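Local coordinates for protein probable glutaminase ybaS (Escherichia coli, PDB 1U60) that catalyses the hydrolysis of L-glutamine to L-glutamate and ammonium, at residues D155-S160 against Q195-L200; G38-V43 against S58-A63. All blocks are in the same frame, centred on the assembly; numbering follows the deposited sequence.

Interaction 1. Residues D155-S160 against Q195-L200; sequences DEVNQS and QCSTLL
Asn158 and Ser197 are where the backbones come closest, their CA atoms 5.2 Å apart, as the first turns of helix 155-162 pass the bend that links helix 185-195 to strand 198-200. The same strand is antiparallel to 152-153, which leads almost directly into helix 155-162, so the contact illustrates how a strand and the helix that follows it can both be fixed against one neighbour; the backbones of Ser197 and Ser154 are hydrogen-bonded just before the helix begins. Ser197 carries most of the contact from the loop. Its CB presses on the helix backbone, 3.6 Å from Asn158 N, and meets Asn158 CB side by side at 3.8 Å. The hydroxyl lies across the helix surface, OG 3.4 Å from Asn158 CA and 3.6 Å from Val157 CG1. Val157 splits its branches: CG1, anti to the backbone N (chi1 172°), goes to Ser197, whereas CG2 faces Leu199 CD2 more loosely at 4.5 Å. Val157 also touches Phe32 of helix 31-34. The Ser197 side chain is about 4 Å from that of Glu161, a predicted substrate-binding residue. Ser197 OG is bonded not across the contact but back to the carbonyl O of Thr193, one turn earlier. Because the hydroxyl donates its hydrogen bond there, it can sit among carbons of the helix; the chemistry is thus van der Waals fit around an internally satisfied serine.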
loop_
_atom_site.group_PDB
_atom_site.type_symbol
_atom_site.label_atom_id
_atom_site.label_comp_id
_atom_site.label_asym_id
_atom_site.label_seq_id
_atom_site.Cartn_x
_atom_site.Cartn_y
_atom_site.Cartn_z
ATOM N N ASP A 155 6.659 -24.080 24.016
ATOM C CA ASP A 155 5.782 -25.250 24.135
ATOM C C ASP A 155 4.418 -24.895 24.637
ATOM O O ASP A 155 3.429 -25.433 24.160
ATOM C CB ASP A 155 6.372 -26.325 25.064
ATOM C CG ASP A 155 7.625 -26.978 24.497
ATOM O OD1 ASP A 155 7.914 -26.857 23.270
ATOM O OD2 ASP A 155 8.401 -27.592 25.230
ATOM N N GLU A 156 4.351 -24.019 25.641
ATOM C CA GLU A 156 3.088 -23.606 26.218
ATOM C C GLU A 156 2.218 -22.901 25.192
ATOM O O GLU A 156 1.032 -23.246 25.034
ATOM C CB GLU A 156 3.282 -22.703 27.432
ATOM C CG GLU A 156 1.935 -22.300 28.029
ATOM C CD GLU A 156 2.030 -21.493 29.307
ATOM O OE1 GLU A 156 3.145 -21.120 29.729
ATOM O OE2 GLU A 156 0.936 -21.185 29.818
ATOM N N VAL A 157 2.799 -21.941 24.466
ATOM C CA VAL A 157 1.999 -21.198 23.467
ATOM C C VAL A 157 1.548 -22.142 22.364
ATOM O O VAL A 157 0.385 -22.107 21.960
ATOM C CB VAL A 157 2.773 -20.040 22.851
ATOM C CG1 VAL A 157 2.002 -19.404 21.679
ATOM C CG2 VAL A 157 3.079 -19.004 23.921
ATOM N N ASN A 158 2.473 -22.938 21.839
ATOM C CA ASN A 158 2.178 -23.911 20.771
ATOM C C ASN A 158 1.069 -24.896 21.191
ATOM O O ASN A 158 0.115 -25.106 20.458
ATOM C CB ASN A 158 3.441 -24.671 20.342
ATOM C CG ASN A 158 3.177 -25.649 19.250
ATOM O OD1 ASN A 158 3.339 -26.866 19.430
ATOM N ND2 ASN A 158 2.732 -25.157 18.143
ATOM N N GLN A 159 1.177 -25.475 22.382
ATOM C CA GLN A 159 0.115 -26.390 22.836
ATOM C C GLN A 159 -1.267 -25.716 22.927
ATOM O O GLN A 159 -2.287 -26.318 22.522
ATOM C CB GLN A 159 0.513 -27.076 24.161
ATOM C CG GLN A 159 -0.040 -28.515 24.296
ATOM C CD GLN A 159 0.572 -29.477 23.243
ATOM O OE1 GLN A 159 1.748 -29.889 23.356
ATOM N NE2 GLN A 159 -0.210 -29.809 22.220
ATOM N N SER A 160 -1.310 -24.476 23.410
ATOM C CA SER A 160 -2.536 -23.713 23.495
ATOM C C SER A 160 -3.115 -23.362 22.130
ATOM O O SER A 160 -4.321 -23.499 21.877
ATOM C CB SER A 160 -2.311 -22.419 24.296
ATOM O OG SER A 160 -2.110 -22.724 25.652
ATOM N N GLN A 195 4.843 -21.653 13.792
ATOM C CA GLN A 195 5.624 -20.463 13.434
ATOM C C GLN A 195 5.151 -19.223 14.189
ATOM O O GLN A 195 5.920 -18.287 14.467
ATOM C CB GLN A 195 5.643 -20.250 11.931
ATOM C CG GLN A 195 4.427 -19.524 11.377
ATOM C CD GLN A 195 4.510 -19.239 9.918
ATOM O OE1 GLN A 195 4.082 -18.129 9.454
ATOM N NE2 GLN A 195 4.967 -20.176 9.169
ATOM N N CYS A 196 3.868 -19.233 14.574
ATOM C CA CYS A 196 3.276 -18.184 15.375
ATOM C C CYS A 196 3.616 -18.255 16.875
ATOM O O CYS A 196 3.382 -17.287 17.606
ATOM C CB CYS A 196 1.762 -18.217 15.241
ATOM S SG CYS A 196 1.147 -17.637 13.641
ATOM N N SER A 197 4.186 -19.384 17.288
ATOM C CA SER A 197 4.345 -19.731 18.683
ATOM C C SER A 197 5.776 -19.599 19.183
ATOM O O SER A 197 6.050 -19.993 20.286
ATOM C CB SER A 197 3.792 -21.160 18.960
ATOM O OG SER A 197 2.405 -21.245 18.628
ATOM N N THR A 198 6.672 -18.994 18.418
ATOM C CA THR A 198 8.001 -18.649 18.928
ATOM C C THR A 198 7.949 -17.333 19.717
ATOM O O THR A 198 6.996 -16.558 19.585
ATOM C CB THR A 198 8.974 -18.545 17.754
ATOM O OG1 THR A 198 8.492 -17.533 16.861
ATOM C CG2 THR A 198 9.072 -19.844 16.980
ATOM N N LEU A 199 8.967 -17.117 20.539
ATOM C CA LEU A 199 9.096 -15.919 21.343
ATOM C C LEU A 199 10.306 -15.097 20.934
ATOM O O LEU A 199 11.367 -15.651 20.627
ATOM C CB LEU A 199 9.271 -16.302 22.806
ATOM C CG LEU A 199 8.196 -17.208 23.439
ATOM C CD1 LEU A 199 8.442 -17.338 24.938
ATOM C CD2 LEU A 199 6.804 -16.661 23.248
ATOM N N LEU A 200 10.122 -13.778 20.836
ATOM C CA LEU A 200 11.239 -12.879 20.606
ATOM C C LEU A 200 11.060 -11.573 21.366
ATOM O O LEU A 200 9.942 -11.239 21.772
ATOM C CB LEU A 200 11.412 -12.609 19.112
ATOM C CG LEU A 200 10.538 -11.528 18.481
ATOM C CD1 LEU A 200 11.008 -11.361 17.030
ATOM C CD2 LEU A 200 8.986 -11.805 18.621
#

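Interaction 2. Residues G38-V43 against S58-A63. With EDO (1,2-ethanediol), chain J; EDO (1,2-ethanediol), chain I.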
loop_
_atom_site.group_PDB
_atom_site.type_symbol
_atom_site.label_atom_id
_atom_site.label_comp_id
_atom_site.label_asym_id
_atom_site.label_seq_id
_atom_site.Cartn_x
_atom_site.Cartn_y
_atom_site.Cartn_z
ATOM N N GLY A 38 0.264 -6.440 31.405
ATOM C CA GLY A 38 -0.190 -5.455 30.430
ATOM C C GLY A 38 0.584 -4.154 30.373
ATOM O O GLY A 38 0.528 -3.482 29.343
ATOM N N GLN A 39 1.353 -3.844 31.430
ATOM C CA GLN A 39 2.113 -2.619 31.481
ATOM C C GLN A 39 3.465 -2.682 30.743
ATOM O O GLN A 39 4.121 -1.656 30.607
ATOM C CB GLN A 39 2.333 -2.158 32.936
ATOM C CG GLN A 39 3.396 -2.802 33.736
ATOM C CD GLN A 39 3.129 -4.245 34.072
ATOM O OE1 GLN A 39 1.984 -4.729 34.009
ATOM N NE2 GLN A 39 4.207 -4.958 34.441
ATOM N N LEU A 40 3.900 -3.879 30.373
ATOM C CA LEU A 40 5.182 -4.019 29.687
ATOM C C LEU A 40 5.156 -3.220 28.407
ATOM O O LEU A 40 4.157 -3.261 27.680
ATOM C CB LEU A 40 5.459 -5.462 29.379
ATOM C CG LEU A 40 5.618 -6.407 30.550
ATOM C CD1 LEU A 40 5.613 -7.882 30.106
ATOM C CD2 LEU A 40 6.890 -6.046 31.318
ATOM N N ALA A 41 6.280 -2.570 28.110
ATOM C CA ALA A 41 6.376 -1.716 26.947
ATOM C C ALA A 41 7.829 -1.459 26.576
ATOM O O ALA A 41 8.660 -1.220 27.472
ATOM C CB ALA A 41 5.711 -0.413 27.243
ATOM N N ALA A 42 8.150 -1.503 25.267
ATOM C CA ALA A 42 9.506 -1.349 24.768
ATOM C C ALA A 42 9.482 -0.792 23.375
ATOM O O ALA A 42 8.487 -0.961 22.640
ATOM C CB ALA A 42 10.259 -2.654 24.812
ATOM N N VAL A 43 10.563 -0.117 23.039
ATOM C CA VAL A 43 10.787 0.344 21.686
ATOM C C VAL A 43 12.286 0.265 21.388
ATOM O O VAL A 43 13.152 0.447 22.272
ATOM C CB VAL A 43 10.219 1.743 21.460
ATOM C CG1 VAL A 43 10.765 2.735 22.491
ATOM C CG2 VAL A 43 10.475 2.201 20.068
ATOM N N SER A 58 12.886 -4.067 26.741
ATOM C CA SER A 58 13.296 -4.469 25.415
ATOM C C SER A 58 13.910 -5.880 25.298
ATOM O O SER A 58 14.125 -6.356 24.181
ATOM C CB SER A 58 14.243 -3.417 24.844
ATOM O OG SER A 58 15.437 -3.330 25.609
ATOM N N ASP A 59 14.220 -6.512 26.432
ATOM C CA ASP A 59 14.623 -7.923 26.463
ATOM C C ASP A 59 13.463 -8.914 26.654
ATOM O O ASP A 59 13.655 -10.114 26.499
ATOM C CB ASP A 59 15.644 -8.134 27.590
ATOM C CG ASP A 59 16.324 -9.471 27.517
ATOM O OD1 ASP A 59 17.147 -9.665 26.581
ATOM O OD2 ASP A 59 16.092 -10.382 28.334
ATOM N N TYR A 60 12.274 -8.422 27.022
ATOM C CA TYR A 60 11.144 -9.273 27.348
ATOM C C TYR A 60 10.645 -9.984 26.095
ATOM O O TYR A 60 10.274 -9.303 25.132
ATOM C CB TYR A 60 10.015 -8.465 27.959
ATOM C CG TYR A 60 8.946 -9.349 28.535
ATOM C CD1 TYR A 60 8.994 -9.743 29.864
ATOM C CD2 TYR A 60 7.885 -9.800 27.738
ATOM C CE1 TYR A 60 8.012 -10.586 30.405
ATOM C CE2 TYR A 60 6.881 -10.624 28.266
ATOM C CZ TYR A 60 6.952 -11.013 29.596
ATOM O OH TYR A 60 5.977 -11.835 30.173
ATOM N N ARG A 61 10.633 -11.328 26.126
ATOM C CA ARG A 61 10.301 -12.119 24.929
ATOM C C ARG A 61 8.800 -12.437 24.914
ATOM O O ARG A 61 8.261 -13.039 25.859
ATOM C CB ARG A 61 11.114 -13.377 24.868
ATOM C CG ARG A 61 12.629 -13.178 24.696
ATOM C CD ARG A 61 13.537 -14.438 25.253
ATOM N NE ARG A 61 15.000 -14.082 25.226
ATOM C CZ ARG A 61 15.544 -13.803 24.042
ATOM N NH1 ARG A 61 14.747 -13.933 23.019
ATOM N NH2 ARG A 61 16.811 -13.434 23.845
ATOM N N PHE A 62 8.137 -11.990 23.831
ATOM C CA PHE A 62 6.683 -12.080 23.653
ATOM C C PHE A 62 6.444 -12.958 22.409
ATOM O O PHE A 62 7.363 -13.213 21.622
ATOM C CB PHE A 62 6.017 -10.686 23.453
ATOM C CG PHE A 62 6.643 -9.841 22.337
ATOM C CD1 PHE A 62 7.721 -8.988 22.610
ATOM C CD2 PHE A 62 6.164 -9.902 21.051
ATOM C CE1 PHE A 62 8.312 -8.247 21.630
ATOM C CE2 PHE A 62 6.717 -9.140 20.067
ATOM C CZ PHE A 62 7.807 -8.319 20.328
ATOM N N ALA A 63 5.206 -13.419 22.234
ATOM C CA ALA A 63 4.878 -14.339 21.114
ATOM C C ALA A 63 4.884 -13.598 19.800
ATOM O O ALA A 63 4.320 -12.524 19.694
ATOM C CB ALA A 63 3.517 -15.032 21.365
HETATM C C1 EDO J . 7.139 -6.217 35.148
HETATM O O1 EDO J . 7.149 -4.814 34.981
HETATM C C2 EDO J . 5.783 -6.774 34.752
HETATM O O2 EDO J . 5.230 -7.639 35.729
HETATM C C1 EDO I . 18.997 -7.945 24.165
HETATM O O1 EDO I . 17.831 -7.708 25.006
HETATM C C2 EDO I . 18.643 -8.692 22.880
HETATM O O2 EDO I . 18.335 -10.090 23.042
#
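A leucine methyl sits over the face of a tyrosine ring, close to its centre and displaced toward CZ: Leu40 CD1 is 3.4 Å from the Tyr60 ring centroid, 12° off the ring normal. This CH-pi contact lies beside the open end of the beta hairpin 42-47/52-56, at the edge of the five-stranded antiparallel sheet of this beta-lactamase-like fold, where the chain enters the first strand and leaves the second. Leu40 and Tyr60 cross at about a right angle. Tyr60 holds its CG anti to the backbone N (chi1 -169°), which carries the ring back towards the incoming chain, and both side chains also rest on Phe279 of the adjoining strand. Nearer the hairpin the spacing narrows, the CA atoms of Ala42 and Ser58 being 5.0 Å apart. There Ala42 CB packs against the backbone of Ser58, 3.6 Å from its N, and lies 4.1 Å from Ser58 CB. The Ser58 hydroxyl is hydrogen-bonded to that of Ser54, within the hairpin's second strand. Asp59 turns away from the join, and its OD1 accepts a hydrogen bond from O1 of a 1,2-ethanediol molecule (chain I), probably from the crystallisation liquor, at 2.6 Å.

How the interactions relate
Strands 62-63 and 198-200, neighbours in the three-stranded sheet, tie the two contacts together: Phe62 N lies 2.8 Å from Leu200 O, a probable hydrogen bond, and Leu199 CD2 packs 3.7 Å from Ala63 CA. Both are partly buried and rest on van der Waals contact, not hydrogen bonds between their segments, yet their chemistry follows their place. Interaction 1 sets helix 155-162 against Leu199 and the loop before its strand, next to a predicted substrate-binding residue, through a buried serine and aliphatic branches. Interaction 2, away from such sites, joins the segments entering and leaving the larger sheet's hairpin by CH-pi contact between partly exposed Leu40 and Tyr60. Phe62, stacked on Phe279, joins the two sheets.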